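Local coordinates for protein histone-lysine N-methyltransferase SETMAR (Homo sapiens, PDB 3BO5) that methylates a lysine of histone H3 through this SET-domain part and, fused to a mariner transposase, takes part in DNA double-strand break repair, at residues T41-P54 / E154-R168. The protein carries 2 engineered substitutions. Residues are numbered along the deposited sequence; the frame is centred on the assembly and turned at random.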
ATOM      1  N   THR A  41     -11.371  -3.883  -5.113  1.00 12.18           N
ATOM      2  CA  THR A  41     -11.490  -4.421  -3.778  1.00 13.90           C
ATOM      3  C   THR A  41     -10.799  -3.492  -2.836  1.00 13.09           C
ATOM      4  O   THR A  41      -9.708  -2.985  -3.167  1.00 13.73           O
ATOM      5  CB  THR A  41     -10.849  -5.822  -3.672  1.00 13.27           C
ATOM      6  OG1 THR A  41     -10.956  -6.283  -2.316  1.00 14.10           O
ATOM      7  CG2 THR A  41      -9.328  -5.854  -4.063  1.00 14.65           C
ATOM      8  N   PRO A  42     -11.434  -3.224  -1.684  1.00 14.08           N
ATOM      9  CA  PRO A  42     -10.750  -2.396  -0.712  1.00 13.11           C
ATOM     10  C   PRO A  42      -9.729  -3.152   0.072  1.00 12.81           C
ATOM     11  O   PRO A  42      -8.920  -2.537   0.857  1.00 14.45           O
ATOM     12  CB  PRO A  42     -11.916  -1.916   0.195  1.00 13.09           C
ATOM     13  CG  PRO A  42     -12.877  -3.119   0.179  1.00 13.67           C
ATOM     14  CD  PRO A  42     -12.766  -3.687  -1.242  1.00 15.11           C
ATOM     15  N   ASP A  43      -9.701  -4.504  -0.066  1.00 12.38           N
ATOM     16  CA  ASP A  43      -8.864  -5.289   0.791  1.00 11.84           C
ATOM     17  C   ASP A  43      -8.210  -6.412   0.001  1.00 11.10           C
ATOM     18  O   ASP A  43      -8.706  -6.786  -1.042  1.00 11.70           O
ATOM     19  CB  ASP A  43      -9.636  -5.964   1.920  1.00 13.14           C
ATOM     20  CG  ASP A  43      -9.962  -4.979   3.014  1.00 14.10           C
ATOM     21  OD1 ASP A  43      -9.038  -4.614   3.747  1.00 18.53           O
ATOM     22  OD2 ASP A  43     -11.160  -4.654   3.109  1.00 20.01           O
ATOM     23  N   HIS A  44      -7.135  -6.956   0.521  1.00 12.54           N
ATOM     24  CA  HIS A  44      -6.517  -8.144  -0.147  1.00 12.18           C
ATOM     25  C   HIS A  44      -7.589  -9.252  -0.295  1.00 15.06           C
ATOM     26  O   HIS A  44      -8.524  -9.429   0.546  1.00 13.70           O
ATOM     27  CB  HIS A  44      -5.458  -8.801   0.691  1.00 13.22           C
ATOM     28  CG  HIS A  44      -4.192  -8.028   0.888  1.00 12.14           C
ATOM     29  ND1 HIS A  44      -3.633  -7.211  -0.082  1.00 12.67           N
ATOM     30  CD2 HIS A  44      -3.340  -8.019   1.951  1.00 13.21           C
ATOM     31  CE1 HIS A  44      -2.483  -6.740   0.388  1.00 11.39           C
ATOM     32  NE2 HIS A  44      -2.293  -7.204   1.612  1.00 13.45           N
ATOM     33  N   VAL A  45      -7.426 -10.034  -1.367  1.00 13.02           N
ATOM     34  CA  VAL A  45      -8.268 -11.199  -1.591  1.00 14.40           C
ATOM     35  C   VAL A  45      -7.328 -12.366  -1.868  1.00 14.75           C
ATOM     36  O   VAL A  45      -6.155 -12.186  -2.185  1.00 14.28           O
ATOM     37  CB  VAL A  45      -9.195 -11.012  -2.788  1.00 12.12           C
ATOM     38  CG1 VAL A  45     -10.124  -9.778  -2.581  1.00 16.14           C
ATOM     39  CG2 VAL A  45      -8.391 -10.854  -4.105  1.00 12.48           C
ATOM     40  N   VAL A  46      -7.878 -13.576  -1.684  1.00 15.73           N
ATOM     41  CA  VAL A  46      -7.107 -14.783  -2.011  1.00 15.46           C
ATOM     42  C   VAL A  46      -6.871 -14.841  -3.491  1.00 15.98           C
ATOM     43  O   VAL A  46      -7.806 -14.598  -4.314  1.00 17.53           O
ATOM     44  CB  VAL A  46      -7.916 -16.067  -1.699  1.00 15.76           C
ATOM     45  CG1 VAL A  46      -7.259 -17.311  -2.391  1.00 21.44           C
ATOM     46  CG2 VAL A  46      -7.996 -16.253  -0.249  1.00 17.68           C
ATOM     47  N   GLY A  47      -5.622 -15.214  -3.851  1.00 14.26           N
ATOM     48  CA  GLY A  47      -5.322 -15.393  -5.267  1.00 15.69           C
ATOM     49  C   GLY A  47      -4.694 -16.774  -5.401  1.00 15.12           C
ATOM     50  O   GLY A  47      -4.400 -17.444  -4.371  1.00 15.66           O
ATOM     51  N   PRO A  48      -4.511 -17.189  -6.671  1.00 15.63           N
ATOM     52  CA  PRO A  48      -3.857 -18.480  -6.888  1.00 15.82           C
ATOM     53  C   PRO A  48      -2.517 -18.590  -6.188  1.00 15.69           C
ATOM     54  O   PRO A  48      -1.622 -17.711  -6.274  1.00 14.47           O
ATOM     55  CB  PRO A  48      -3.754 -18.595  -8.412  1.00 16.95           C
ATOM     56  CG  PRO A  48      -4.768 -17.685  -8.919  1.00 18.91           C
ATOM     57  CD  PRO A  48      -4.841 -16.527  -7.933  1.00 17.16           C
ATOM     58  N   GLY A  49      -2.345 -19.719  -5.541  1.00 15.49           N
ATOM     59  CA  GLY A  49      -1.072 -20.030  -4.869  1.00 16.75           C
ATOM     60  C   GLY A  49      -0.882 -19.469  -3.487  1.00 17.93           C
ATOM     61  O   GLY A  49       0.080 -19.800  -2.767  1.00 18.53           O
ATOM     62  N   ALA A  50      -1.803 -18.598  -3.066  1.00 17.43           N
ATOM     63  CA  ALA A  50      -1.770 -18.134  -1.702  1.00 17.84           C
ATOM     64  C   ALA A  50      -1.949 -19.354  -0.775  1.00 18.57           C
ATOM     65  O   ALA A  50      -2.829 -20.156  -0.992  1.00 19.60           O
ATOM     66  CB  ALA A  50      -2.909 -17.156  -1.511  1.00 17.23           C
ATOM     67  N   ASP A  51      -1.152 -19.457   0.258  1.00 19.57           N
ATOM     68  CA  ASP A  51      -1.329 -20.516   1.252  1.00 21.07           C
ATOM     69  C   ASP A  51      -1.962 -20.006   2.526  1.00 21.05           C
ATOM     70  O   ASP A  51      -2.371 -20.805   3.359  1.00 21.37           O
ATOM     71  CB  ASP A  51      -0.044 -21.283   1.509  1.00 24.29           C
ATOM     72  CG  ASP A  51       1.076 -20.403   2.040  1.00 28.39           C
ATOM     73  OD1 ASP A  51       1.166 -19.216   1.667  1.00 33.25           O
ATOM     74  OD2 ASP A  51       1.904 -20.924   2.813  1.00 37.48           O
ATOM     75  N   ILE A  52      -2.163 -18.694   2.617  1.00 20.53           N
ATOM     76  CA  ILE A  52      -2.761 -18.050   3.796  1.00 19.89           C
ATOM     77  C   ILE A  52      -3.882 -17.101   3.279  1.00 19.47           C
ATOM     78  O   ILE A  52      -3.586 -16.247   2.437  1.00 19.05           O
ATOM     79  CB  ILE A  52      -1.702 -17.234   4.594  1.00 20.50           C
ATOM     80  CG1 ILE A  52      -0.492 -18.137   5.004  1.00 23.27           C
ATOM     81  CG2 ILE A  52      -2.362 -16.543   5.815  1.00 22.70           C
ATOM     82  CD1 ILE A  52       0.631 -17.419   5.772  1.00 23.70           C
ATOM     83  N   ASP A  53      -5.128 -17.262   3.752  1.00 18.09           N
ATOM     84  CA  ASP A  53      -6.210 -16.426   3.319  1.00 19.13           C
ATOM     85  C   ASP A  53      -6.077 -15.112   4.063  1.00 18.01           C
ATOM     86  O   ASP A  53      -6.146 -15.095   5.285  1.00 17.68           O
ATOM     87  CB  ASP A  53      -7.541 -17.117   3.631  1.00 19.41           C
ATOM     88  CG  ASP A  53      -8.750 -16.276   3.337  1.00 24.59           C
ATOM     89  OD1 ASP A  53      -8.673 -15.023   3.127  1.00 22.53           O
ATOM     90  OD2 ASP A  53      -9.851 -16.918   3.238  1.00 28.99           O
ATOM     91  N   PRO A  54      -5.859 -14.012   3.313  1.00 15.88           N
ATOM     92  CA  PRO A  54      -5.488 -12.786   4.026  1.00 15.93           C
ATOM     93  C   PRO A  54      -6.629 -12.234   4.844  1.00 16.51           C
ATOM     94  O   PRO A  54      -6.432 -11.282   5.632  1.00 16.69           O
ATOM     95  CB  PRO A  54      -5.156 -11.809   2.881  1.00 15.29           C
ATOM     96  CG  PRO A  54      -5.990 -12.315   1.755  1.00 17.08           C
ATOM     97  CD  PRO A  54      -5.829 -13.814   1.859  1.00 17.07           C
ATOM     98  N   GLU A 154      -3.820   1.603   1.306  1.00 12.68           N
ATOM     99  CA  GLU A 154      -3.080   0.324   1.076  1.00 11.91           C
ATOM    100  C   GLU A 154      -2.763   0.124  -0.378  1.00 10.81           C
ATOM    101  O   GLU A 154      -3.300   0.743  -1.266  1.00 11.99           O
ATOM    102  CB  GLU A 154      -3.936  -0.903   1.482  1.00 12.29           C
ATOM    103  CG  GLU A 154      -4.158  -0.984   2.917  1.00 16.09           C
ATOM    104  CD  GLU A 154      -5.006  -2.221   3.268  1.00 15.36           C
ATOM    105  OE1 GLU A 154      -5.864  -2.070   4.143  1.00 17.05           O
ATOM    106  OE2 GLU A 154      -4.821  -3.337   2.654  1.00 15.75           O
ATOM    107  N   TYR A 155      -1.815  -0.808  -0.581  1.00 10.64           N
ATOM    108  CA  TYR A 155      -1.672  -1.431  -1.896  1.00 11.28           C
ATOM    109  C   TYR A 155      -2.219  -2.839  -1.683  1.00 11.04           C
ATOM    110  O   TYR A 155      -1.589  -3.709  -1.086  1.00 11.45           O
ATOM    111  CB  TYR A 155      -0.170  -1.448  -2.216  1.00 10.02           C
ATOM    112  CG  TYR A 155       0.135  -1.702  -3.693  1.00 10.79           C
ATOM    113  CD1 TYR A 155       0.048  -0.688  -4.662  1.00 11.17           C
ATOM    114  CD2 TYR A 155       0.493  -3.002  -4.098  1.00  9.49           C
ATOM    115  CE1 TYR A 155       0.288  -0.901  -5.999  1.00 10.30           C
ATOM    116  CE2 TYR A 155       0.757  -3.256  -5.478  1.00 11.93           C
ATOM    117  CZ  TYR A 155       0.655  -2.220  -6.405  1.00 10.39           C
ATOM    118  OH  TYR A 155       0.899  -2.429  -7.723  1.00 12.11           O
ATOM    119  N   ALA A 156      -3.454  -3.019  -2.211  1.00 10.17           N
ATOM    120  CA  ALA A 156      -4.240  -4.264  -1.911  1.00 11.12           C
ATOM    121  C   ALA A 156      -4.691  -4.950  -3.214  1.00 11.78           C
ATOM    122  O   ALA A 156      -5.008  -4.308  -4.152  1.00 11.72           O
ATOM    123  CB  ALA A 156      -5.512  -3.910  -1.054  1.00 12.26           C
ATOM    124  N   GLY A 157      -4.668  -6.281  -3.225  1.00 10.94           N
ATOM    125  CA  GLY A 157      -5.136  -7.006  -4.411  1.00 12.18           C
ATOM    126  C   GLY A 157      -5.028  -8.466  -4.148  1.00 12.69           C
ATOM    127  O   GLY A 157      -5.231  -8.903  -3.030  1.00 13.18           O
ATOM    128  N   GLU A 158      -4.912  -9.257  -5.221  1.00 11.91           N
ATOM    129  CA  GLU A 158      -4.816 -10.693  -4.979  1.00 11.89           C
ATOM    130  C   GLU A 158      -3.496 -11.024  -4.324  1.00 13.09           C
ATOM    131  O   GLU A 158      -2.432 -10.534  -4.763  1.00 13.94           O
ATOM    132  CB  GLU A 158      -4.791 -11.425  -6.328  1.00 13.01           C
ATOM    133  CG  GLU A 158      -6.084 -11.359  -7.087  1.00 12.29           C
ATOM    134  CD  GLU A 158      -5.990 -12.107  -8.384  1.00 16.46           C
ATOM    135  OE1 GLU A 158      -5.695 -11.493  -9.401  1.00 13.07           O
ATOM    136  OE2 GLU A 158      -6.136 -13.338  -8.305  1.00 21.43           O
ATOM    137  N   VAL A 159      -3.568 -11.887  -3.332  1.00 12.16           N
ATOM    138  CA  VAL A 159      -2.353 -12.392  -2.658  1.00 12.45           C
ATOM    139  C   VAL A 159      -1.990 -13.689  -3.360  1.00 14.84           C
ATOM    140  O   VAL A 159      -2.829 -14.592  -3.463  1.00 14.76           O
ATOM    141  CB  VAL A 159      -2.639 -12.644  -1.184  1.00 13.35           C
ATOM    142  CG1 VAL A 159      -1.454 -13.254  -0.469  1.00 14.43           C
ATOM    143  CG2 VAL A 159      -2.954 -11.250  -0.539  1.00 14.25           C
ATOM    144  N   LEU A 160      -0.784 -13.758  -3.907  1.00 13.01           N
ATOM    145  CA  LEU A 160      -0.431 -14.835  -4.862  1.00 14.12           C
ATOM    146  C   LEU A 160       0.688 -15.646  -4.267  1.00 13.60           C
ATOM    147  O   LEU A 160       1.498 -15.218  -3.454  1.00 13.89           O
ATOM    148  CB  LEU A 160       0.126 -14.231  -6.139  1.00 13.94           C
ATOM    149  CG  LEU A 160      -0.778 -13.339  -6.945  1.00 12.64           C
ATOM    150  CD1 LEU A 160      -0.104 -12.855  -8.253  1.00 17.01           C
ATOM    151  CD2 LEU A 160      -2.079 -14.040  -7.236  1.00 17.29           C
ATOM    152  N   GLY A 161       0.778 -16.884  -4.736  1.00 13.02           N
ATOM    153  CA  GLY A 161       1.999 -17.604  -4.484  1.00 14.54           C
ATOM    154  C   GLY A 161       3.099 -17.319  -5.509  1.00 13.06           C
ATOM    155  O   GLY A 161       2.858 -16.790  -6.612  1.00 13.08           O
ATOM    156  N   PHE A 162       4.315 -17.756  -5.135  1.00 13.77           N
ATOM    157  CA  PHE A 162       5.489 -17.468  -5.922  1.00 15.04           C
ATOM    158  C   PHE A 162       5.367 -17.974  -7.384  1.00 14.37           C
ATOM    159  O   PHE A 162       5.694 -17.259  -8.323  1.00 14.35           O
ATOM    160  CB  PHE A 162       6.701 -18.093  -5.216  1.00 16.52           C
ATOM    161  CG  PHE A 162       8.019 -17.738  -5.807  1.00 16.28           C
ATOM    162  CD1 PHE A 162       8.940 -17.074  -5.017  1.00 17.62           C
ATOM    163  CD2 PHE A 162       8.420 -18.183  -7.067  1.00 21.34           C
ATOM    164  CE1 PHE A 162      10.209 -16.769  -5.554  1.00 18.36           C
ATOM    165  CE2 PHE A 162       9.679 -17.858  -7.598  1.00 20.05           C
ATOM    166  CZ  PHE A 162      10.553 -17.156  -6.865  1.00 20.03           C
ATOM    167  N   SER A 163       4.893 -19.222  -7.542  1.00 15.51           N
ATOM    168  CA  SER A 163       4.804 -19.790  -8.897  1.00 15.50           C
ATOM    169  C   SER A 163       3.778 -19.092  -9.734  1.00 14.75           C
ATOM    170  O   SER A 163       4.009 -18.889 -10.946  1.00 18.12           O
ATOM    171  CB  SER A 163       4.609 -21.293  -8.893  1.00 16.61           C
ATOM    172  OG  SER A 163       5.634 -21.843  -8.133  1.00 19.60           O
ATOM    173  N   GLU A 164       2.653 -18.698  -9.084  1.00 15.65           N
ATOM    174  CA  GLU A 164       1.654 -17.904  -9.808  1.00 16.59           C
ATOM    175  C   GLU A 164       2.222 -16.554 -10.256  1.00 16.11           C
ATOM    176  O   GLU A 164       1.918 -16.073 -11.318  1.00 15.96           O
ATOM    177  CB  GLU A 164       0.415 -17.727  -8.964  1.00 16.39           C
ATOM    178  CG  GLU A 164      -0.583 -16.809  -9.624  1.00 18.61           C
ATOM    179  CD  GLU A 164      -1.317 -17.470 -10.789  1.00 21.55           C
ATOM    180  OE1 GLU A 164      -1.157 -18.722 -11.028  1.00 19.93           O
ATOM    181  OE2 GLU A 164      -2.016 -16.723 -11.499  1.00 18.71           O
ATOM    182  N   VAL A 165       3.028 -15.960  -9.384  1.00 13.66           N
ATOM    183  CA  VAL A 165       3.757 -14.725  -9.751  1.00 14.29           C
ATOM    184  C   VAL A 165       4.615 -14.914 -10.992  1.00 15.62           C
ATOM    185  O   VAL A 165       4.522 -14.174 -11.967  1.00 14.85           O
ATOM    186  CB  VAL A 165       4.575 -14.165  -8.606  1.00 13.97           C
ATOM    187  CG1 VAL A 165       5.536 -13.034  -9.145  1.00 16.02           C
ATOM    188  CG2 VAL A 165       3.554 -13.594  -7.598  1.00 16.14           C
ATOM    189  N   GLN A 166       5.416 -15.977 -10.952  1.00 15.90           N
ATOM    190  CA  GLN A 166       6.218 -16.305 -12.121  1.00 17.32           C
ATOM    191  C   GLN A 166       5.386 -16.484 -13.369  1.00 16.77           C
ATOM    192  O   GLN A 166       5.760 -16.028 -14.446  1.00 19.00           O
ATOM    193  CB  GLN A 166       6.961 -17.606 -11.903  1.00 17.47           C
ATOM    194  CG  GLN A 166       8.004 -17.473 -10.880  1.00 20.23           C
ATOM    195  CD  GLN A 166       9.131 -16.572 -11.368  1.00 27.58           C
ATOM    196  OE1 GLN A 166       9.383 -15.535 -10.777  1.00 33.89           O
ATOM    197  NE2 GLN A 166       9.786 -16.960 -12.482  1.00 29.52           N
ATOM    198  N   ARG A 167       4.279 -17.189 -13.246  1.00 16.59           N
ATOM    199  CA  ARG A 167       3.395 -17.428 -14.353  1.00 19.84           C
ATOM    200  C   ARG A 167       2.871 -16.125 -14.945  1.00 20.02           C
ATOM    201  O   ARG A 167       2.865 -15.938 -16.160  1.00 21.44           O
ATOM    202  CB  ARG A 167       2.285 -18.350 -13.857  1.00 20.88           C
ATOM    203  CG  ARG A 167       1.653 -19.236 -14.915  1.00 24.13           C
ATOM    204  CD  ARG A 167       0.346 -19.869 -14.431  1.00 25.94           C
ATOM    205  NE  ARG A 167      -0.619 -18.832 -14.001  1.00 26.67           N
ATOM    206  CZ  ARG A 167      -1.367 -18.121 -14.839  1.00 28.57           C
ATOM    207  NH1 ARG A 167      -1.369 -18.365 -16.162  1.00 32.24           N
ATOM    208  NH2 ARG A 167      -2.128 -17.170 -14.355  1.00 26.94           N
ATOM    209  N   ARG A 168       2.424 -15.200 -14.090  1.00 17.19           N
ATOM    210  CA  ARG A 168       1.877 -13.946 -14.584  1.00 19.56           C
ATOM    211  C   ARG A 168       2.918 -13.006 -15.153  1.00 20.72           C
ATOM    212  O   ARG A 168       2.685 -12.323 -16.160  1.00 21.15           O
ATOM    213  CB  ARG A 168       1.150 -13.229 -13.426  1.00 16.74           C
ATOM    214  CG  ARG A 168      -0.022 -14.006 -12.912  1.00 19.43           C
ATOM    215  CD  ARG A 168      -0.827 -13.208 -11.893  1.00 18.39           C
ATOM    216  NE  ARG A 168      -2.023 -13.924 -11.471  1.00 18.23           N
ATOM    217  CZ  ARG A 168      -3.069 -13.405 -10.820  1.00 15.65           C
ATOM    218  NH1 ARG A 168      -3.100 -12.118 -10.469  1.00 17.20           N
ATOM    219  NH2 ARG A 168      -4.097 -14.212 -10.500  1.00 20.03           N
TER
HETATM  220  O   HOH W   1      -6.532  -5.453   2.952  1.00 13.62           O
HETATM  221  O   HOH W   2      -8.269 -14.493  -7.407  1.00 29.79           O
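A short parallel beta pairing joins V45 and V46 of the pre-SET region to E158 and V159 of strand 151-160 of the SET domain, which pairs with strand 193-199 at E158 and L160. V45 N donates to G157 O, and V159 N donates to V45 O at 2.8 Å, almost in line with the carbonyl. A type II turn from G47 to A50 follows. Its P48 O takes the N-H of G161, the N-cap residue of helix 162-169, at 3.0 Å on an in-plane lone pair. H44 lies beside the pairing. Its ring presents one face to V159 CG2, a CH-pi contact 4.1 Å from the ring centroid, while ND1 accepts a weak bond at its edge from G157 N. The far nitrogen, NE2, is hydrogen-bonded to P229 O.

P48 rests on a salt-bridge network. Its CB meets E164 CD at 3.6 Å, and its CD touches both E158 OE2 and R168 NH2. R168 grips E158 end-on, NH1 to OE1 at 2.9 Å and NH2 to OE2, and NH1 also pairs with D198. The bend of E164 at chi2 (75°) turns its carboxylate to where both R167 and R168 reach it. OE2 takes R168 NE on its anti lone pair at 2.8 Å. R167 grips side-on, NE to OE1 and NH2 to OE2. A leucine in place of E164 would probably leave R167 without its carboxylate and R168 NE without its acceptor. L160 CD2 lies over one guanidinium face of R168. Three carboxylates and L160 thus fix this guanidinium's rotation, and the turn proline packs on charges that probably largely match one another.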